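Local coordinates for protein Phthiocerol/phenolphthiocerol synthesis polyketide synthase type I PpsC (Mycobacterium tuberculosis, PDB 5NJI) that forms the dehydratase domain of a polyketide synthase making phthiocerol-type lipids, and probably removes water from the growing beta-hydroxyacyl chain to leave a trans double bond, at residues V265-V270 / D311-A316; S96-R101 / A140-A145. The protein carries 1 engineered substitution. All coordinates share one frame; numbering follows the deposited sequence. Where two conformers were deposited one is given.

Interaction 1. Residues V265-V270 / D311-A316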
# COMPACT_ATOMS: atom_id res chain seq x y z
N VAL A 265 3.88 -7.43 -6.10
CA VAL A 265 5.17 -7.11 -6.70
C VAL A 265 5.12 -5.87 -7.56
O VAL A 265 6.18 -5.32 -7.89
CB VAL A 265 5.73 -8.30 -7.51
CG1 VAL A 265 6.05 -9.47 -6.59
CG2 VAL A 265 4.75 -8.72 -8.60
N ARG A 266 3.94 -5.40 -7.95
CA ARG A 266 3.82 -4.21 -8.77
C ARG A 266 2.45 -3.58 -8.55
O ARG A 266 1.44 -4.28 -8.45
CB ARG A 266 4.02 -4.56 -10.24
CG ARG A 266 4.11 -3.41 -11.20
CD ARG A 266 4.70 -3.92 -12.54
NE ARG A 266 4.93 -2.85 -13.51
CZ ARG A 266 3.98 -2.32 -14.27
NH1 ARG A 266 2.74 -2.76 -14.16
NH2 ARG A 266 4.26 -1.35 -15.13
N PHE A 267 2.43 -2.26 -8.48
CA PHE A 267 1.21 -1.48 -8.54
C PHE A 267 1.28 -0.62 -9.78
O PHE A 267 2.36 -0.15 -10.16
CB PHE A 267 1.01 -0.57 -7.32
CG PHE A 267 0.95 -1.28 -5.99
CD1 PHE A 267 -0.18 -1.95 -5.58
CD2 PHE A 267 2.01 -1.21 -5.12
CE1 PHE A 267 -0.23 -2.58 -4.34
CE2 PHE A 267 1.97 -1.82 -3.88
CZ PHE A 267 0.84 -2.51 -3.50
N ALA A 268 0.15 -0.43 -10.44
CA ALA A 268 0.09 0.55 -11.51
C ALA A 268 -1.18 1.37 -11.35
O ALA A 268 -2.24 0.83 -11.05
CB ALA A 268 0.11 -0.12 -12.88
N GLY A 269 -1.05 2.68 -11.54
CA GLY A 269 -2.22 3.55 -11.49
C GLY A 269 -2.80 3.61 -10.09
O GLY A 269 -3.94 3.19 -9.86
N VAL A 270 -2.02 4.09 -9.13
CA VAL A 270 -2.51 4.34 -7.79
C VAL A 270 -2.99 5.78 -7.74
O VAL A 270 -2.19 6.72 -7.85
CB VAL A 270 -1.45 4.07 -6.71
CG1 VAL A 270 -2.03 4.34 -5.34
CG2 VAL A 270 -0.96 2.65 -6.80
N ASP A 311 -5.52 0.76 -9.98
CA ASP A 311 -5.90 0.18 -11.27
C ASP A 311 -5.38 -1.25 -11.43
O ASP A 311 -6.09 -2.12 -11.95
CB ASP A 311 -5.37 1.04 -12.43
CG ASP A 311 -6.02 2.42 -12.54
OD1 ASP A 311 -7.12 2.67 -12.00
OD2 ASP A 311 -5.42 3.27 -13.23
N GLU A 312 -4.12 -1.50 -11.05
CA GLU A 312 -3.55 -2.83 -11.11
C GLU A 312 -2.71 -3.10 -9.88
O GLU A 312 -1.81 -2.31 -9.55
CB GLU A 312 -2.64 -3.03 -12.33
CG GLU A 312 -3.36 -2.90 -13.66
CD GLU A 312 -2.41 -3.02 -14.84
OE1 GLU A 312 -1.20 -3.20 -14.62
OE2 GLU A 312 -2.88 -2.94 -16.00
N VAL A 313 -2.96 -4.22 -9.24
CA VAL A 313 -2.04 -4.76 -8.25
C VAL A 313 -1.66 -6.15 -8.73
O VAL A 313 -2.51 -7.04 -8.83
CB VAL A 313 -2.63 -4.78 -6.83
CG1 VAL A 313 -3.97 -5.42 -6.80
CG2 VAL A 313 -1.67 -5.49 -5.84
N GLU A 314 -0.39 -6.31 -9.06
CA GLU A 314 0.13 -7.56 -9.59
C GLU A 314 0.79 -8.33 -8.46
O GLU A 314 1.63 -7.78 -7.75
CB GLU A 314 1.13 -7.27 -10.70
CG GLU A 314 1.81 -8.48 -11.29
CD GLU A 314 2.73 -8.08 -12.43
OE1 GLU A 314 2.59 -6.94 -12.94
OE2 GLU A 314 3.58 -8.90 -12.82
N MET A 315 0.39 -9.59 -8.28
CA MET A 315 0.88 -10.40 -7.18
C MET A 315 1.56 -11.66 -7.69
O MET A 315 1.15 -12.25 -8.69
CB MET A 315 -0.27 -10.73 -6.23
CG MET A 315 -0.87 -9.43 -5.72
SD MET A 315 -1.97 -9.60 -4.36
CE MET A 315 -3.38 -10.25 -5.25
N ALA A 316 2.64 -12.01 -7.02
CA ALA A 316 3.36 -13.25 -7.25
C ALA A 316 2.91 -14.29 -6.24
O ALA A 316 2.53 -13.97 -5.12
CB ALA A 316 4.86 -13.04 -7.14
O HOH W 1 1.00 -2.01 -15.93

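Interaction 2. Residues S96-R101 / A140-A145. With 8Z2 (~{S}-[2-[3-[[(2~{R})-4-[[[(2~{R},3~{S},4~{R},5~{R})-5-(6-aminopurin-9-yl)-4-oxidanyl-3-phosphonooxy-oxolan-2-yl]methoxy-oxidanyl-phosphoryl]oxy-oxidanyl-phosphoryl]oxy-3,3-dimethyl-2-oxidanyl-butanoyl]amino]propanoylamino]ethyl] (~{E})-dodec-2-enethioate), chain B.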
# COMPACT_ATOMS: atom_id res chain seq x y z
N SER A 96 2.19 6.17 -11.18
CA SER A 96 2.03 5.49 -12.46
C SER A 96 2.43 4.03 -12.36
O SER A 96 1.73 3.15 -12.89
CB SER A 96 2.87 6.19 -13.54
OG SER A 96 2.50 7.54 -13.67
N GLU A 97 3.55 3.76 -11.70
CA GLU A 97 4.08 2.41 -11.59
C GLU A 97 4.93 2.34 -10.32
O GLU A 97 5.69 3.26 -10.02
CB GLU A 97 4.94 2.06 -12.81
CG GLU A 97 5.56 0.68 -12.83
CD GLU A 97 6.54 0.52 -13.98
OE1 GLU A 97 6.63 1.44 -14.82
OE2 GLU A 97 7.23 -0.52 -14.04
N LEU A 98 4.76 1.26 -9.58
CA LEU A 98 5.63 1.01 -8.44
C LEU A 98 6.03 -0.45 -8.48
O LEU A 98 5.18 -1.34 -8.51
CB LEU A 98 4.94 1.36 -7.12
CG LEU A 98 5.90 1.33 -5.92
CD1 LEU A 98 5.41 2.27 -4.85
CD2 LEU A 98 6.05 -0.07 -5.36
N ASP A 99 7.32 -0.67 -8.49
CA ASP A 99 7.83 -1.98 -8.54
C ASP A 99 8.39 -2.40 -7.15
O ASP A 99 9.27 -1.74 -6.73
CB ASP A 99 8.97 -2.12 -9.59
CG ASP A 99 8.46 -1.86 -11.06
OD1 ASP A 99 7.48 -2.45 -11.43
OD2 ASP A 99 9.05 -1.16 -11.85
N LEU A 100 7.96 -3.53 -6.58
CA LEU A 100 8.42 -4.01 -5.27
C LEU A 100 9.46 -5.10 -5.61
O LEU A 100 9.10 -6.19 -5.95
CB LEU A 100 7.26 -4.58 -4.42
CG LEU A 100 6.17 -3.52 -4.18
CD1 LEU A 100 4.96 -4.08 -3.48
CD2 LEU A 100 6.78 -2.36 -3.39
N ARG A 101 10.72 -4.73 -5.65
CA ARG A 101 11.78 -5.66 -6.05
C ARG A 101 12.37 -6.71 -4.94
O ARG A 101 12.82 -7.70 -5.32
CB ARG A 101 12.88 -4.76 -6.63
CG ARG A 101 12.32 -3.52 -7.40
CD ARG A 101 12.99 -3.11 -8.71
NE ARG A 101 14.36 -3.63 -8.76
CZ ARG A 101 15.40 -2.93 -9.29
NH1 ARG A 101 15.13 -1.69 -9.85
NH2 ARG A 101 16.70 -3.49 -9.25
N ALA A 140 12.41 -0.96 -3.82
CA ALA A 140 11.28 -0.55 -4.63
C ALA A 140 11.71 0.62 -5.49
O ALA A 140 12.60 1.38 -5.13
CB ALA A 140 10.08 -0.16 -3.76
N THR A 141 11.04 0.76 -6.63
CA THR A 141 11.16 1.91 -7.50
C THR A 141 9.76 2.37 -7.85
O THR A 141 8.83 1.56 -7.88
CB THR A 141 11.93 1.60 -8.78
OG1 THR A 141 11.29 0.52 -9.47
CG2 THR A 141 13.35 1.23 -8.48
N ALA A 142 9.60 3.68 -8.09
CA ALA A 142 8.29 4.18 -8.44
C ALA A 142 8.41 5.34 -9.42
O ALA A 142 9.34 6.14 -9.36
CB ALA A 142 7.49 4.66 -7.23
N THR A 143 7.45 5.41 -10.34
CA THR A 143 7.26 6.59 -11.17
C THR A 143 6.04 7.33 -10.65
O THR A 143 4.94 6.77 -10.59
CB THR A 143 7.10 6.21 -12.64
OG1 THR A 143 8.27 5.54 -13.09
CG2 THR A 143 6.89 7.45 -13.47
N VAL A 144 6.24 8.59 -10.29
CA VAL A 144 5.20 9.45 -9.75
C VAL A 144 4.92 10.56 -10.75
O VAL A 144 5.85 11.13 -11.34
CB VAL A 144 5.60 10.04 -8.38
CG1 VAL A 144 4.54 10.97 -7.84
CG2 VAL A 144 5.89 8.91 -7.39
N ALA A 145 3.65 10.88 -10.94
CA ALA A 145 3.26 11.87 -11.93
C ALA A 145 2.14 12.73 -11.36
O ALA A 145 1.50 12.38 -10.37
CB ALA A 145 2.83 11.21 -13.25
C2 8Z2 B . 13.75 -3.69 -12.79
C4 8Z2 B . 14.17 -5.86 -12.02
C5 8Z2 B . 15.46 -5.63 -12.09
C6 8Z2 B . 15.92 -4.47 -12.51
C8 8Z2 B . 15.25 -7.61 -11.40
C10 8Z2 B . -4.39 -12.59 -1.49
C11 8Z2 B . -5.01 -13.19 -2.69
C12 8Z2 B . -4.63 -14.62 -2.81
N9 8Z2 B . 14.04 -7.07 -11.53
N7 8Z2 B . 16.11 -6.69 -11.68
N3 8Z2 B . 13.29 -4.90 -12.36
N1 8Z2 B . 15.10 -3.49 -12.88
N6 8Z2 B . 17.23 -4.39 -12.53
C1' 8Z2 B . 12.45 -7.27 -11.48
C2' 8Z2 B . 12.22 -7.64 -12.90
O2' 8Z2 B . 11.12 -6.79 -13.14
C3' 8Z2 B . 11.99 -9.24 -12.80
O3' 8Z2 B . 12.24 -9.83 -14.11
C4' 8Z2 B . 10.63 -9.07 -11.84
O4' 8Z2 B . 11.26 -8.14 -10.84
C5' 8Z2 B . 9.92 -10.15 -11.04
O5' 8Z2 B . 10.67 -10.76 -10.06
P1 8Z2 B . 11.95 -11.48 -10.23
O11 8Z2 B . 12.84 -10.34 -10.03
O12 8Z2 B . 12.31 -11.96 -11.59
O6 8Z2 B . 12.21 -12.71 -9.07
P2 8Z2 B . 13.25 -12.47 -7.86
O21 8Z2 B . 14.22 -11.24 -8.09
O22 8Z2 B . 14.12 -13.42 -7.29
O7 8Z2 B . 12.06 -12.15 -6.78
CPA 8Z2 B . 10.65 -12.35 -6.91
CPB 8Z2 B . 10.08 -11.85 -5.56
CP8 8Z2 B . 10.56 -10.40 -5.39
CP7 8Z2 B . 8.59 -11.90 -5.51
CP9 8Z2 B . 10.65 -12.73 -4.45
OP3 8Z2 B . 10.05 -9.71 -6.46
CP6 8Z2 B . 10.13 -9.72 -4.06
OP2 8Z2 B . 10.49 -10.19 -3.04
NP2 8Z2 B . 9.52 -8.54 -4.14
CP5 8Z2 B . 9.10 -7.72 -3.03
CP4 8Z2 B . 7.66 -8.03 -2.68
CP3 8Z2 B . 7.26 -7.14 -1.48
OP1 8Z2 B . 8.08 -6.73 -0.74
NP1 8Z2 B . 5.98 -6.89 -1.30
CP2 8Z2 B . 5.50 -6.05 -0.25
CP1 8Z2 B . 5.51 -6.74 1.07
S 8Z2 B . 4.29 -8.10 1.10
P3 8Z2 B . 13.89 -9.60 -14.69
O31 8Z2 B . 14.78 -9.92 -13.29
O32 8Z2 B . 14.32 -8.30 -14.98
O33 8Z2 B . 14.43 -10.47 -15.75
CA1 8Z2 B . 2.97 -7.33 1.20
CA2 8Z2 B . 1.75 -8.17 1.30
OA1 8Z2 B . 2.79 -6.15 1.21
CA3 8Z2 B . 0.45 -7.48 1.34
CA4 8Z2 B . -0.76 -8.33 1.39
CA5 8Z2 B . -2.04 -7.55 1.17
CA6 8Z2 B . -3.23 -8.50 1.18
CA7 8Z2 B . -3.34 -9.27 -0.16
CA8 8Z2 B . -4.19 -10.52 -0.04
CA9 8Z2 B . -4.63 -11.13 -1.40
O HOH W 2 9.02 1.52 -11.01
O HOH W 3 12.52 -1.19 -10.98

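Interaction 1. Residues V265-V270 / D311-A316
The guanidinium of R266 meets the carboxylate of E312 at its edge. E312 OE1 lies near the guanidinium plane, 4.0 Å from R266 NH1, which is long for a salt bridge. Water 1, at the same edge and in plane, closes the gap. It accepts from R266 NH1 at 2.6 Å and donates to E312 OE1 at 2.8 Å. The guanidinium and carboxylate planes are turned 49° apart, so the pair does not meet flat. The ring of F267 is the aromatic group here. E312 O sits at its edge, and V313 CG2 comes in obliquely to reach F267 CE1 at 3.6 Å.

These residues belong to two neighbouring antiparallel strands of the double hot dog fold. R266, A268, E312 and E314 share the polar face. F267 and V313 are on the buried face, where M229 and L233 of helix 226-234 cover F267. R266 has CG anti to the backbone N (chi1 -172°) and an extended chain. This carries its head toward E312 but not as far as A268. The E314 side chain crosses that of R266 at a slant, its OE1 nearest R266 CD, while E314 OE2 forms a salt bridge with R292.

The strands are joined by regular backbone bonds around F267 and V313. The pattern breaks at E314, which faces both V265 and R266 in a classic beta bulge. E314 O takes a nearly straight bond from V265 N at 2.8 Å and a weak one from R266 N at 3.3 Å. At the other end, D311 N bonds to G269 O at 2.9 Å, and D311 OD2 is held by H271 NE2. V265 also lines the acyl-CoA pocket; beside it, V265 CG1 packs on A316 CB at 3.8 Å.

Interaction 2. Residues S96-R101 / A140-A145
R101, just beyond its strand, touches both T141 across the pairing and the adenine of the bound acyl-CoA. In the conformer described, one of two modelled, a face of its guanidinium covers the adenine, with R101 CZ 3.6 Å from C6 of the ligand. C6 is offset toward the rim of the group. The R101 chain is bent in its middle, swinging R101 NH1 to 3.7 Å from T141 CG2. In this conformer water 3 also accepts from R101 NH1 and lies 2.6 Å from T141 OG1; the other may lack all three contacts.

T141 OG1 sits between its backbone N and carbonyl carbon (chi1 57°), on the side of D99. A second water joins this hydroxyl to D99, donating to D99 OD2 at 2.8 Å. E97 is next along the same face. Its OE2 lies 2.9 Å from D99 OD2, close for two acceptors, which may raise the proton affinity of one carboxylate. R266 on the adjoining strand offers both acids weak, long ion pairs.

The other face is apolar. L98, as modelled here, sets CG beside A142 CB, and L100 CD2 meets A140 CB at 4.0 Å. Y73 and A77 of helix 70-84 cover this side. The backbones are antiparallel, with D99 and T141 exchanging two bonds. S96 and E97 both face T143, which makes a classic beta bulge at the first strand's corner.

At the other end of the pairing, L100 O accepts a bond from NP2 of the pantetheine arm at 3.0 Å, and L100 CD1 packs beside the next amide. A strand end that takes up the pantetheine arm, with a hot dog helix behind the sheet, is consistent with the substrate entrance of a dehydratase double hot dog fold.

Overall arrangement
The two contacts lie side by side, their centres about 10 Å apart. Strands 93-100 and 262-272 are neighbours, so the strand order is 136-146, 93-100, 262-272, 306-317. Interaction 2 closes before interaction 1 opens along the chain. The join between them is made by probable backbone hydrogen bonds: L100 N to V265 O and L98 N to F267 O, both at 2.8 Å. It lies in the middle of the continuous antiparallel array, with helix 70-84 covering interaction 2 and helix 226-234 covering interaction 1. This is the seam of the double hot dog. L100 and R101 of interaction 2 and V265 of interaction 1 all line the pocket that holds the enoyl-CoA.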